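Local coordinates for putative GH105 family protein (Salmonella enterica subsp. enterica serovar Paratyphi A, PDB 3QWT) that is of unknown function but probably acts as a family GH105 glycoside hydrolase, a group whose members typically remove unsaturated uronic acid residues from oligosaccharides, at residues Y196-H201 with S235-V240; Q203-K208 with H222-N227; G211-G216 with V261-A266. All blocks are in the same frame, centred on the assembly; numbering follows the deposited sequence.

Contact 1: residues Y196-H201 with S235-V240; sequences YQFLLH and SWLTIV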
ATOM      1  N   TYR A 196      18.938  -7.956  17.646  1.00 25.74           N
ATOM      2  CA  TYR A 196      19.433  -9.273  17.998  1.00 27.99           C
ATOM      3  C   TYR A 196      20.539  -9.168  19.049  1.00 30.71           C
ATOM      4  O   TYR A 196      20.537  -9.902  20.038  1.00 22.90           O
ATOM      5  CB  TYR A 196      19.900 -10.049  16.780  1.00 22.11           C
ATOM      6  CG  TYR A 196      20.511 -11.378  17.122  1.00 26.46           C
ATOM      7  CD1 TYR A 196      19.705 -12.478  17.418  1.00 25.72           C
ATOM      8  CD2 TYR A 196      21.897 -11.535  17.179  1.00 27.10           C
ATOM      9  CE1 TYR A 196      20.250 -13.702  17.739  1.00 26.95           C
ATOM     10  CE2 TYR A 196      22.467 -12.772  17.498  1.00 30.10           C
ATOM     11  CZ  TYR A 196      21.627 -13.850  17.781  1.00 33.27           C
ATOM     12  OH  TYR A 196      22.161 -15.070  18.105  1.00 32.28           O
ATOM     13  N   GLN A 197      21.469  -8.240  18.855  1.00 26.39           N
ATOM     14  CA  GLN A 197      22.530  -8.104  19.837  1.00 25.04           C
ATOM     15  C   GLN A 197      21.945  -7.806  21.237  1.00 32.22           C
ATOM     16  O   GLN A 197      22.409  -8.354  22.238  1.00 34.33           O
ATOM     17  CB  GLN A 197      23.558  -7.062  19.404  1.00 23.69           C
ATOM     18  CG  GLN A 197      24.445  -7.524  18.240  1.00 29.18           C
ATOM     19  CD  GLN A 197      25.198  -8.813  18.567  1.00 41.71           C
ATOM     20  OE1 GLN A 197      25.591  -9.044  19.721  1.00 36.60           O
ATOM     21  NE2 GLN A 197      25.387  -9.666  17.558  1.00 36.65           N
ATOM     22  N   PHE A 198      20.909  -6.969  21.297  1.00 22.26           N
ATOM     23  CA  PHE A 198      20.289  -6.641  22.572  1.00 29.19           C
ATOM     24  C   PHE A 198      19.796  -7.920  23.249  1.00 31.85           C
ATOM     25  O   PHE A 198      20.179  -8.199  24.387  1.00 32.35           O
ATOM     26  CB  PHE A 198      19.118  -5.701  22.361  1.00 32.93           C
ATOM     27  CG  PHE A 198      19.127  -4.521  23.261  1.00 51.85           C
ATOM     28  CD1 PHE A 198      19.604  -3.296  22.808  1.00 60.31           C
ATOM     29  CD2 PHE A 198      18.649  -4.621  24.558  1.00 60.00           C
ATOM     30  CE1 PHE A 198      19.606  -2.191  23.633  1.00 65.67           C
ATOM     31  CE2 PHE A 198      18.651  -3.526  25.391  1.00 65.23           C
ATOM     32  CZ  PHE A 198      19.133  -2.305  24.930  1.00 68.87           C
ATOM     33  N   LEU A 199      18.971  -8.691  22.526  1.00 20.18           N
ATOM     34  CA  LEU A 199      18.393  -9.916  23.065  1.00 29.23           C
ATOM     35  C   LEU A 199      19.468 -10.888  23.555  1.00 35.03           C
ATOM     36  O   LEU A 199      19.335 -11.482  24.618  1.00 32.41           O
ATOM     37  CB  LEU A 199      17.476 -10.581  22.032  1.00 21.34           C
ATOM     38  CG  LEU A 199      16.275  -9.735  21.586  1.00 17.81           C
ATOM     39  CD1 LEU A 199      15.594 -10.407  20.415  1.00 19.62           C
ATOM     40  CD2 LEU A 199      15.264  -9.499  22.721  1.00 18.47           C
ATOM     41  N   LEU A 200      20.547 -11.034  22.790  1.00 35.29           N
ATOM     42  CA  LEU A 200      21.597 -11.973  23.171  1.00 31.12           C
ATOM     43  C   LEU A 200      22.330 -11.455  24.393  1.00 26.68           C
ATOM     44  O   LEU A 200      22.684 -12.240  25.284  1.00 29.66           O
ATOM     45  CB  LEU A 200      22.596 -12.222  22.031  1.00 29.62           C
ATOM     46  CG  LEU A 200      23.499 -13.431  22.290  1.00 30.75           C
ATOM     47  CD1 LEU A 200      22.653 -14.694  22.414  1.00 29.13           C
ATOM     48  CD2 LEU A 200      24.541 -13.611  21.195  1.00 29.29           C
ATOM     49  N   HIS A 201      22.578 -10.143  24.429  1.00 21.03           N
ATOM     50  CA  HIS A 201      23.248  -9.552  25.576  1.00 29.20           C
ATOM     51  C   HIS A 201      22.400  -9.779  26.838  1.00 36.73           C
ATOM     52  O   HIS A 201      22.923 -10.237  27.852  1.00 32.94           O
ATOM     53  CB  HIS A 201      23.569  -8.075  25.370  1.00 25.65           C
ATOM     54  CG  HIS A 201      24.833  -7.837  24.595  1.00 33.45           C
ATOM     55  ND1 HIS A 201      24.925  -8.058  23.238  1.00 34.71           N
ATOM     56  CD2 HIS A 201      26.063  -7.441  24.998  1.00 39.67           C
ATOM     57  CE1 HIS A 201      26.155  -7.790  22.834  1.00 40.57           C
ATOM     58  NE2 HIS A 201      26.870  -7.424  23.882  1.00 36.10           N
ATOM     59  N   SER A 235      24.710   1.141  34.188  1.00 21.59           N
ATOM     60  CA  SER A 235      24.404   2.473  33.737  1.00 29.16           C
ATOM     61  C   SER A 235      24.260   2.489  32.205  1.00 31.78           C
ATOM     62  O   SER A 235      23.336   3.102  31.667  1.00 37.35           O
ATOM     63  CB  SER A 235      25.547   3.388  34.214  1.00 39.96           C
ATOM     64  OG  SER A 235      25.453   4.716  33.745  1.00 48.84           O
ATOM     65  N   TRP A 236      25.163   1.793  31.513  1.00 26.95           N
ATOM     66  CA  TRP A 236      25.151   1.788  30.057  1.00 30.89           C
ATOM     67  C   TRP A 236      23.807   1.277  29.565  1.00 36.26           C
ATOM     68  O   TRP A 236      23.376   1.598  28.463  1.00 30.73           O
ATOM     69  CB  TRP A 236      26.245   0.896  29.475  1.00 22.39           C
ATOM     70  CG  TRP A 236      27.581   1.347  29.752  1.00 29.33           C
ATOM     71  CD1 TRP A 236      28.616   0.582  30.156  1.00 40.45           C
ATOM     72  CD2 TRP A 236      28.072   2.685  29.656  1.00 31.10           C
ATOM     73  NE1 TRP A 236      29.738   1.354  30.324  1.00 44.52           N
ATOM     74  CE2 TRP A 236      29.432   2.653  30.023  1.00 36.23           C
ATOM     75  CE3 TRP A 236      27.497   3.911  29.297  1.00 37.29           C
ATOM     76  CZ2 TRP A 236      30.229   3.800  30.063  1.00 33.99           C
ATOM     77  CZ3 TRP A 236      28.299   5.061  29.322  1.00 30.02           C
ATOM     78  CH2 TRP A 236      29.642   4.992  29.707  1.00 33.52           C
ATOM     79  N   LEU A 237      23.144   0.469  30.382  1.00 26.92           N
ATOM     80  CA  LEU A 237      21.878  -0.093  29.943  1.00 33.27           C
ATOM     81  C   LEU A 237      20.740   0.836  30.243  1.00 30.95           C
ATOM     82  O   LEU A 237      19.831   0.990  29.430  1.00 33.26           O
ATOM     83  CB  LEU A 237      21.627  -1.475  30.538  1.00 44.80           C
ATOM     84  CG  LEU A 237      22.041  -2.472  29.466  1.00 54.67           C
ATOM     85  CD1 LEU A 237      23.072  -3.416  30.028  1.00 62.66           C
ATOM     86  CD2 LEU A 237      20.827  -3.197  28.892  1.00 52.97           C
ATOM     87  N   THR A 238      20.787   1.449  31.417  1.00 27.98           N
ATOM     88  CA  THR A 238      19.773   2.411  31.781  1.00 32.90           C
ATOM     89  C   THR A 238      19.775   3.557  30.781  1.00 37.02           C
ATOM     90  O   THR A 238      18.767   4.236  30.605  1.00 34.09           O
ATOM     91  CB  THR A 238      20.038   2.986  33.157  1.00 37.52           C
ATOM     92  OG1 THR A 238      20.699   1.999  33.954  1.00 49.44           O
ATOM     93  CG2 THR A 238      18.740   3.374  33.797  1.00 34.22           C
ATOM     94  N   ILE A 239      20.927   3.783  30.155  1.00 38.17           N
ATOM     95  CA  ILE A 239      21.061   4.818  29.132  1.00 36.63           C
ATOM     96  C   ILE A 239      20.567   4.329  27.779  1.00 37.55           C
ATOM     97  O   ILE A 239      19.797   5.018  27.108  1.00 36.00           O
ATOM     98  CB  ILE A 239      22.521   5.232  28.966  1.00 33.82           C
ATOM     99  CG1 ILE A 239      22.973   6.072  30.170  1.00 31.78           C
ATOM    100  CG2 ILE A 239      22.691   5.980  27.655  1.00 30.62           C
ATOM    101  CD1 ILE A 239      24.471   6.347  30.234  1.00 31.55           C
ATOM    102  N   VAL A 240      21.006   3.129  27.394  1.00 30.35           N
ATOM    103  CA  VAL A 240      20.802   2.633  26.040  1.00 31.44           C
ATOM    104  C   VAL A 240      19.370   2.180  25.772  1.00 35.47           C
ATOM    105  O   VAL A 240      18.785   2.496  24.733  1.00 29.47           O
ATOM    106  CB  VAL A 240      21.754   1.471  25.724  1.00 33.20           C
ATOM    107  CG1 VAL A 240      21.322   0.778  24.469  1.00 35.98           C
ATOM    108  CG2 VAL A 240      23.156   1.970  25.557  1.00 30.75           C
TER

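Contact 2: residues Q203-K208 with H222-N227; sequences QNLMDK and HHNFAN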
ATOM      1  N   GLN A 203      20.170 -12.113  27.375  1.00 34.00           N
ATOM      2  CA  GLN A 203      20.311 -13.537  27.689  1.00 33.06           C
ATOM      3  C   GLN A 203      21.544 -13.842  28.557  1.00 38.25           C
ATOM      4  O   GLN A 203      21.469 -14.619  29.505  1.00 38.75           O
ATOM      5  CB  GLN A 203      20.375 -14.357  26.399  1.00 31.05           C
ATOM      6  CG  GLN A 203      20.577 -15.861  26.606  1.00 32.92           C
ATOM      7  CD  GLN A 203      20.404 -16.646  25.301  1.00 37.13           C
ATOM      8  OE1 GLN A 203      19.381 -16.517  24.612  1.00 37.38           O
ATOM      9  NE2 GLN A 203      21.409 -17.453  24.951  1.00 30.31           N
ATOM     10  N   ASN A 204      22.670 -13.214  28.238  1.00 35.78           N
ATOM     11  CA  ASN A 204      23.953 -13.592  28.817  1.00 37.44           C
ATOM     12  C   ASN A 204      24.392 -12.755  30.012  1.00 34.69           C
ATOM     13  O   ASN A 204      25.212 -13.203  30.815  1.00 34.86           O
ATOM     14  CB  ASN A 204      25.065 -13.564  27.750  1.00 40.39           C
ATOM     15  CG  ASN A 204      24.981 -14.729  26.772  1.00 45.72           C
ATOM     16  OD1 ASN A 204      24.409 -15.782  27.071  1.00 39.28           O
ATOM     17  ND2 ASN A 204      25.569 -14.544  25.592  1.00 49.73           N
ATOM     18  N   LEU A 205      23.856 -11.547  30.135  1.00 33.91           N
ATOM     19  CA  LEU A 205      24.386 -10.607  31.120  1.00 36.08           C
ATOM     20  C   LEU A 205      23.393 -10.222  32.216  1.00 37.46           C
ATOM     21  O   LEU A 205      23.797  -9.939  33.338  1.00 43.13           O
ATOM     22  CB  LEU A 205      24.939  -9.367  30.429  1.00 27.38           C
ATOM     23  CG  LEU A 205      26.150  -9.666  29.538  1.00 36.80           C
ATOM     24  CD1 LEU A 205      26.372  -8.562  28.497  1.00 36.46           C
ATOM     25  CD2 LEU A 205      27.427  -9.892  30.370  1.00 35.98           C
HETATM   26  N   MSE A 206      22.101 -10.212  31.897  1.00 31.97           N
HETATM   27  CA  MSE A 206      21.110  -9.890  32.905  1.00 33.31           C
HETATM   28  C   MSE A 206      21.093 -10.945  34.015  1.00 32.16           C
HETATM   29  O   MSE A 206      21.197 -12.147  33.768  1.00 37.64           O
HETATM   30  CB  MSE A 206      19.719  -9.761  32.289  1.00 41.31           C
HETATM   31  CG  MSE A 206      18.631  -9.473  33.327  1.00 47.24           C
HETATM   32 SE   MSE A 206      16.793  -9.673  32.658  0.57 41.35          SE
HETATM   33  CE  MSE A 206      15.940  -9.482  34.414  1.00 41.92           C
ATOM     34  N   ASP A 207      20.945 -10.484  35.243  1.00 34.48           N
ATOM     35  CA  ASP A 207      20.822 -11.381  36.384  1.00 32.01           C
ATOM     36  C   ASP A 207      19.363 -11.430  36.796  1.00 35.55           C
ATOM     37  O   ASP A 207      18.892 -10.542  37.503  1.00 33.03           O
ATOM     38  CB  ASP A 207      21.645 -10.847  37.540  1.00 38.25           C
ATOM     39  CG  ASP A 207      21.466 -11.660  38.798  1.00 40.41           C
ATOM     40  OD1 ASP A 207      21.214 -12.871  38.673  1.00 44.19           O
ATOM     41  OD2 ASP A 207      21.581 -11.082  39.895  1.00 43.08           O
ATOM     42  N   LYS A 208      18.636 -12.441  36.335  1.00 32.39           N
ATOM     43  CA  LYS A 208      17.220 -12.535  36.663  1.00 33.43           C
ATOM     44  C   LYS A 208      17.020 -12.503  38.190  1.00 41.72           C
ATOM     45  O   LYS A 208      15.974 -12.085  38.671  1.00 42.19           O
ATOM     46  CB  LYS A 208      16.627 -13.811  36.080  1.00 32.96           C
ATOM     47  CG  LYS A 208      17.307 -15.056  36.619  1.00 43.91           C
ATOM     48  CD  LYS A 208      16.829 -16.312  35.912  1.00 47.18           C
ATOM     49  CE  LYS A 208      17.821 -17.432  36.127  1.00 42.22           C
ATOM     50  NZ  LYS A 208      17.208 -18.729  35.836  1.00 44.88           N
ATOM     51  N   HIS A 222      31.528 -20.538  29.577  1.00 41.74           N
ATOM     52  CA  HIS A 222      30.170 -20.137  29.930  1.00 45.36           C
ATOM     53  C   HIS A 222      30.034 -19.637  31.368  1.00 41.82           C
ATOM     54  O   HIS A 222      29.310 -20.226  32.169  1.00 35.24           O
ATOM     55  CB  HIS A 222      29.193 -21.290  29.694  1.00 52.43           C
ATOM     56  CG  HIS A 222      29.118 -21.721  28.265  1.00 49.03           C
ATOM     57  ND1 HIS A 222      30.163 -22.348  27.625  1.00 50.58           N
ATOM     58  CD2 HIS A 222      28.132 -21.595  27.344  1.00 47.53           C
ATOM     59  CE1 HIS A 222      29.824 -22.595  26.371  1.00 53.65           C
ATOM     60  NE2 HIS A 222      28.595 -22.149  26.176  1.00 48.07           N
ATOM     61  N   HIS A 223      30.723 -18.546  31.683  1.00 43.65           N
ATOM     62  CA  HIS A 223      30.642 -17.941  33.004  1.00 42.48           C
ATOM     63  C   HIS A 223      30.533 -16.420  32.895  1.00 39.64           C
ATOM     64  O   HIS A 223      30.715 -15.842  31.807  1.00 32.79           O
ATOM     65  CB  HIS A 223      31.871 -18.326  33.833  1.00 37.79           C
ATOM     66  CG  HIS A 223      33.162 -17.879  33.222  1.00 45.58           C
ATOM     67  ND1 HIS A 223      33.642 -16.593  33.362  1.00 41.28           N
ATOM     68  CD2 HIS A 223      34.062 -18.536  32.454  1.00 48.58           C
ATOM     69  CE1 HIS A 223      34.789 -16.482  32.714  1.00 47.87           C
ATOM     70  NE2 HIS A 223      35.066 -17.646  32.152  1.00 49.24           N
ATOM     71  N   ASN A 224      30.202 -15.784  34.018  1.00 40.09           N
ATOM     72  CA  ASN A 224      30.154 -14.329  34.109  1.00 39.82           C
ATOM     73  C   ASN A 224      31.307 -13.750  34.924  1.00 42.22           C
ATOM     74  O   ASN A 224      31.133 -12.760  35.639  1.00 43.38           O
ATOM     75  CB  ASN A 224      28.819 -13.859  34.686  1.00 38.20           C
ATOM     76  CG  ASN A 224      27.659 -14.059  33.715  1.00 37.67           C
ATOM     77  OD1 ASN A 224      26.892 -15.007  33.845  1.00 32.75           O
ATOM     78  ND2 ASN A 224      27.542 -13.172  32.725  1.00 34.05           N
ATOM     79  N   PHE A 225      32.483 -14.356  34.801  1.00 45.45           N
ATOM     80  CA  PHE A 225      33.673 -13.896  35.535  1.00 49.71           C
ATOM     81  C   PHE A 225      33.375 -13.766  37.024  1.00 53.96           C
ATOM     82  O   PHE A 225      32.873 -14.704  37.650  1.00 51.57           O
ATOM     83  CB  PHE A 225      34.207 -12.579  34.946  1.00 43.55           C
ATOM     84  CG  PHE A 225      34.634 -12.707  33.509  1.00 42.24           C
ATOM     85  CD1 PHE A 225      35.964 -12.930  33.182  1.00 43.60           C
ATOM     86  CD2 PHE A 225      33.692 -12.680  32.489  1.00 39.75           C
ATOM     87  CE1 PHE A 225      36.348 -13.090  31.862  1.00 46.70           C
ATOM     88  CE2 PHE A 225      34.071 -12.833  31.166  1.00 43.81           C
ATOM     89  CZ  PHE A 225      35.402 -13.035  30.850  1.00 45.86           C
ATOM     90  N   ALA A 226      33.661 -12.598  37.583  1.00 53.48           N
ATOM     91  CA  ALA A 226      33.465 -12.372  39.013  1.00 49.56           C
ATOM     92  C   ALA A 226      31.993 -12.187  39.390  1.00 50.69           C
ATOM     93  O   ALA A 226      31.687 -11.905  40.544  1.00 50.90           O
ATOM     94  CB  ALA A 226      34.277 -11.170  39.464  1.00 47.34           C
ATOM     95  N   ASN A 227      31.085 -12.352  38.428  1.00 46.03           N
ATOM     96  CA  ASN A 227      29.670 -12.058  38.664  1.00 50.35           C
ATOM     97  C   ASN A 227      29.499 -10.670  39.283  1.00 45.68           C
ATOM     98  O   ASN A 227      28.744 -10.485  40.231  1.00 40.17           O
ATOM     99  CB  ASN A 227      29.011 -13.119  39.560  1.00 51.03           C
ATOM    100  CG  ASN A 227      28.868 -14.472  38.873  1.00 50.12           C
ATOM    101  OD1 ASN A 227      29.392 -14.700  37.787  1.00 54.31           O
ATOM    102  ND2 ASN A 227      28.163 -15.377  39.517  1.00 55.76           N
TER

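Contact 3: residues G211-G216 with V261-A266; sequences GLWFHG and VQVLNA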
ATOM      1  N   GLY A 211      17.613  -8.347  38.865  1.00 41.51           N
ATOM      2  CA  GLY A 211      17.171  -7.318  37.944  1.00 40.34           C
ATOM      3  C   GLY A 211      18.335  -6.477  37.457  1.00 39.85           C
ATOM      4  O   GLY A 211      18.247  -5.791  36.432  1.00 36.70           O
ATOM      5  N   LEU A 212      19.440  -6.533  38.190  1.00 34.41           N
ATOM      6  CA  LEU A 212      20.648  -5.842  37.762  1.00 37.53           C
ATOM      7  C   LEU A 212      21.415  -6.729  36.771  1.00 40.25           C
ATOM      8  O   LEU A 212      21.016  -7.868  36.521  1.00 41.88           O
ATOM      9  CB  LEU A 212      21.512  -5.472  38.977  1.00 33.63           C
ATOM     10  CG  LEU A 212      20.782  -4.580  39.987  1.00 38.92           C
ATOM     11  CD1 LEU A 212      21.525  -4.476  41.340  1.00 41.98           C
ATOM     12  CD2 LEU A 212      20.499  -3.193  39.400  1.00 29.51           C
ATOM     13  N   TRP A 213      22.519  -6.219  36.230  1.00 35.77           N
ATOM     14  CA  TRP A 213      23.289  -6.944  35.220  1.00 40.76           C
ATOM     15  C   TRP A 213      24.708  -7.313  35.655  1.00 41.97           C
ATOM     16  O   TRP A 213      25.341  -6.600  36.432  1.00 37.74           O
ATOM     17  CB  TRP A 213      23.404  -6.102  33.952  1.00 37.42           C
ATOM     18  CG  TRP A 213      22.179  -6.084  33.100  1.00 31.45           C
ATOM     19  CD1 TRP A 213      20.898  -5.885  33.506  1.00 33.51           C
ATOM     20  CD2 TRP A 213      22.137  -6.224  31.676  1.00 28.95           C
ATOM     21  NE1 TRP A 213      20.046  -5.917  32.416  1.00 33.73           N
ATOM     22  CE2 TRP A 213      20.786  -6.119  31.286  1.00 27.69           C
ATOM     23  CE3 TRP A 213      23.112  -6.445  30.697  1.00 31.66           C
ATOM     24  CZ2 TRP A 213      20.385  -6.222  29.949  1.00 34.89           C
ATOM     25  CZ3 TRP A 213      22.719  -6.543  29.371  1.00 31.13           C
ATOM     26  CH2 TRP A 213      21.358  -6.439  29.008  1.00 33.21           C
ATOM     27  N   PHE A 214      25.217  -8.416  35.117  1.00 34.30           N
ATOM     28  CA  PHE A 214      26.615  -8.751  35.296  1.00 32.84           C
ATOM     29  C   PHE A 214      27.482  -8.009  34.285  1.00 37.68           C
ATOM     30  O   PHE A 214      27.063  -7.763  33.149  1.00 26.30           O
ATOM     31  CB  PHE A 214      26.813 -10.257  35.171  1.00 41.79           C
ATOM     32  CG  PHE A 214      26.122 -11.035  36.253  1.00 43.79           C
ATOM     33  CD1 PHE A 214      26.484 -10.863  37.574  1.00 41.24           C
ATOM     34  CD2 PHE A 214      25.097 -11.913  35.951  1.00 40.93           C
ATOM     35  CE1 PHE A 214      25.833 -11.577  38.588  1.00 43.18           C
ATOM     36  CE2 PHE A 214      24.449 -12.624  36.960  1.00 45.05           C
ATOM     37  CZ  PHE A 214      24.820 -12.451  38.275  1.00 41.99           C
ATOM     38  N   HIS A 215      28.695  -7.670  34.682  1.00 34.88           N
ATOM     39  CA  HIS A 215      29.565  -6.925  33.779  1.00 43.44           C
ATOM     40  C   HIS A 215      29.864  -7.698  32.490  1.00 40.82           C
ATOM     41  O   HIS A 215      29.657  -7.178  31.390  1.00 37.19           O
ATOM     42  CB  HIS A 215      30.872  -6.498  34.460  1.00 40.00           C
ATOM     43  CG  HIS A 215      31.738  -5.644  33.591  1.00 46.15           C
ATOM     44  ND1 HIS A 215      33.092  -5.489  33.805  1.00 46.52           N
ATOM     45  CD2 HIS A 215      31.438  -4.898  32.500  1.00 47.26           C
ATOM     46  CE1 HIS A 215      33.588  -4.684  32.879  1.00 49.39           C
ATOM     47  NE2 HIS A 215      32.606  -4.311  32.079  1.00 49.83           N
ATOM     48  N   GLY A 216      30.338  -8.935  32.626  1.00 36.82           N
ATOM     49  CA  GLY A 216      30.756  -9.706  31.470  1.00 37.75           C
ATOM     50  C   GLY A 216      30.286 -11.152  31.404  1.00 41.38           C
ATOM     51  O   GLY A 216      29.828 -11.735  32.399  1.00 36.76           O
ATOM     52  N   VAL A 261      11.142  -2.775  27.688  1.00 30.74           N
ATOM     53  CA  VAL A 261      10.588  -2.034  28.795  1.00 28.27           C
ATOM     54  C   VAL A 261      10.667  -2.885  30.064  1.00 36.03           C
ATOM     55  O   VAL A 261      10.960  -2.373  31.133  1.00 36.09           O
ATOM     56  CB  VAL A 261       9.135  -1.629  28.517  1.00 33.53           C
ATOM     57  CG1 VAL A 261       8.443  -1.115  29.798  1.00 20.64           C
ATOM     58  CG2 VAL A 261       9.080  -0.588  27.384  1.00 37.97           C
ATOM     59  N   GLN A 262      10.427  -4.187  29.930  1.00 33.05           N
ATOM     60  CA  GLN A 262      10.488  -5.105  31.061  1.00 22.40           C
ATOM     61  C   GLN A 262      11.885  -5.221  31.651  1.00 29.91           C
ATOM     62  O   GLN A 262      12.054  -5.180  32.873  1.00 32.93           O
ATOM     63  CB  GLN A 262       9.999  -6.496  30.659  1.00 24.91           C
ATOM     64  CG  GLN A 262      10.049  -7.511  31.802  1.00 26.92           C
ATOM     65  CD  GLN A 262      11.386  -8.260  31.890  1.00 34.13           C
ATOM     66  OE1 GLN A 262      11.728  -8.805  32.934  1.00 37.99           O
ATOM     67  NE2 GLN A 262      12.124  -8.307  30.790  1.00 27.94           N
ATOM     68  N   VAL A 263      12.884  -5.366  30.787  1.00 34.84           N
ATOM     69  CA  VAL A 263      14.276  -5.427  31.232  1.00 30.00           C
ATOM     70  C   VAL A 263      14.683  -4.140  31.944  1.00 31.52           C
ATOM     71  O   VAL A 263      15.323  -4.167  33.010  1.00 26.99           O
ATOM     72  CB  VAL A 263      15.217  -5.665  30.051  1.00 27.94           C
ATOM     73  CG1 VAL A 263      16.703  -5.440  30.471  1.00 18.69           C
ATOM     74  CG2 VAL A 263      14.961  -7.055  29.464  1.00 22.71           C
ATOM     75  N   LEU A 264      14.294  -3.011  31.356  1.00 29.30           N
ATOM     76  CA  LEU A 264      14.567  -1.718  31.956  1.00 29.72           C
ATOM     77  C   LEU A 264      13.921  -1.633  33.343  1.00 34.08           C
ATOM     78  O   LEU A 264      14.557  -1.231  34.322  1.00 36.61           O
ATOM     79  CB  LEU A 264      14.056  -0.586  31.068  1.00 27.50           C
ATOM     80  CG  LEU A 264      14.332   0.814  31.639  1.00 32.28           C
ATOM     81  CD1 LEU A 264      15.823   1.072  31.696  1.00 36.88           C
ATOM     82  CD2 LEU A 264      13.644   1.883  30.809  1.00 36.93           C
ATOM     83  N   ASN A 265      12.656  -2.021  33.419  1.00 32.83           N
ATOM     84  CA  ASN A 265      11.928  -1.972  34.685  1.00 38.87           C
ATOM     85  C   ASN A 265      12.568  -2.803  35.787  1.00 33.52           C
ATOM     86  O   ASN A 265      12.801  -2.313  36.886  1.00 43.47           O
ATOM     87  CB  ASN A 265      10.474  -2.392  34.485  1.00 43.60           C
ATOM     88  CG  ASN A 265       9.540  -1.215  34.462  1.00 43.61           C
ATOM     89  OD1 ASN A 265       8.999  -0.823  35.492  1.00 35.71           O
ATOM     90  ND2 ASN A 265       9.362  -0.620  33.283  1.00 45.55           N
ATOM     91  N   ALA A 266      12.850  -4.062  35.484  1.00 34.22           N
ATOM     92  CA  ALA A 266      13.490  -4.934  36.442  1.00 37.77           C
ATOM     93  C   ALA A 266      14.763  -4.264  36.963  1.00 41.69           C
ATOM     94  O   ALA A 266      15.069  -4.348  38.150  1.00 39.30           O
ATOM     95  CB  ALA A 266      13.803  -6.274  35.811  1.00 31.83           C
TER
HETATM   96  O   HOH W   1      17.377  -5.628  33.723  1.00 32.55           O

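Contact 1: residues Y196-H201 with S235-V240
Segments 196-201 and 235-240 run in opposite directions and come nearest at Phe198 and Val240, CA to CA 9.9 Å; the first lies on helix 188-205, the second on helix 231-248. A gap of that width leaves the contact to side-chain ends, and the ring of Phe198 spans most of it. Its CE1 meets CG1 of Val240 at 3.5 Å, the methyl arriving at the ring edge, close to the ring plane, and CZ shares that methyl at 3.8 Å. On the other flank of the ring, CE2 lies 4.1 Å from CD2 of Leu237, which comes in obliquely. Val240 presents CG1 because that branch stands anti to its backbone N (chi1 167°), while Phe198 reaches across with an almost eclipsed chi1 of -131°, away from the usual staggered positions. Phe244, one turn beyond Val240, meets the Phe198 ring with nearly parallel planes, and Leu171 and Leu260 add packing from helices 170-184 and 255-272. Tyr196 is turned to the second subunit, where Arg258 of that subunit makes a cation-pi contact with it. His201 bonds back to its own helix, ND1 to Gln197 O at 2.7 Å. Between these two segments of the alpha/alpha toroid the contact is purely apolar: one aromatic ring, met at its edge by Val240 and obliquely by Leu237, held by burial and fit.

Contact 2: residues Q203-K208 with H222-N227
Asn224 reaches out of its loop to the end of helix 188-205, and the tight part of the contact is a single polar bond: ND2 donates to Asn204 O at 3.0 Å, almost straight (171° at the hydrogen) and in the carbonyl plane. The acceptor also lies in the plane of the Asn224 amide. With CG anti to its carbonyl carbon (chi1 -71°), Asn224 aims this amide at the helix end, where CD2 of Leu205 packs beside ND2 at 4.0 Å. The same nitrogen also donates to Gly216 O, so one buried amide NH2 grips two backbone carbonyls. The bond to Asn204 O holds the last turn, just before the chain leaves helical geometry at Met206, a selenomethionine. Ahead of Asn224, His222 and His223 both face Ser218 in what fits a G1 beta bulge opposite the end of the short strand 216-218. The solvent side is partly exposed, and nothing there crosses to 203-208; the loop is steadied by its own residues. Phe225 N donates to His223 ND1 at 2.9 Å, while CE1 of His223 sits 3.6 Å above the centre of the Phe225 ring. Across the subunit boundary, Lys208 of the second subunit donates through NZ to Asn224 OD1.

Contact 3: residues G211-G216 with V261-A266
Trp213 lays the edge of its indole against Val263, whose CG1 lies near the ring plane, 3.8 Å from CZ2 and 3.9 Å from NE1. The two side chains cross at about a right angle. The indole N-H is not left against the methyl alone: a water, also near the ring plane, accepts from Trp213 NE1 at 3.0 Å and donates to Val263 O at 2.6 Å and to Gly211 O at 2.8 Å. Three bonds thus fix the water, which joins loop and helix where they do not bond directly. At Gly211 the two backbones come nearest, its CA 4.6 Å from CA of Ala266 and 3.6 Å from Ala266 O. This approach depends on the missing side chain, since a CB would run into that carbonyl oxygen. Separately, at the positive phi of 90° a CB would also press on the carbonyl O of the preceding residue. Asn234 OD1 takes the backbone N-H of Trp213, and Val202 of helix 188-205 packs against both Trp213 and Val263. The whole is an inter-helix loop of an alpha/alpha toroid, folded back over neighbouring helices with a tryptophan and a bridging water at the join to helix 255-272.

Overall arrangement
From the N terminus, helix 188-205 supplies first residues 196-201; 203-208 follows closely and takes in the helix end and the first loop residues. Contact 1 closes a loop of 33 residues on helix 231-248; the shorter loop of 13 residues closed by contact 2 lies entirely within it. Contact 3 begins at 211-216, inside both loops, and finishes at 261-266, beyond both, so it crosses the other two. Its loop bonds to contact 2 through Leu205 O and Phe214 N and packs beside contact 1 through Trp213. Together they tie three helices of the toroid, 188-205, 231-248 and 255-272, to the intervening loops, on a side that also meets the second subunit.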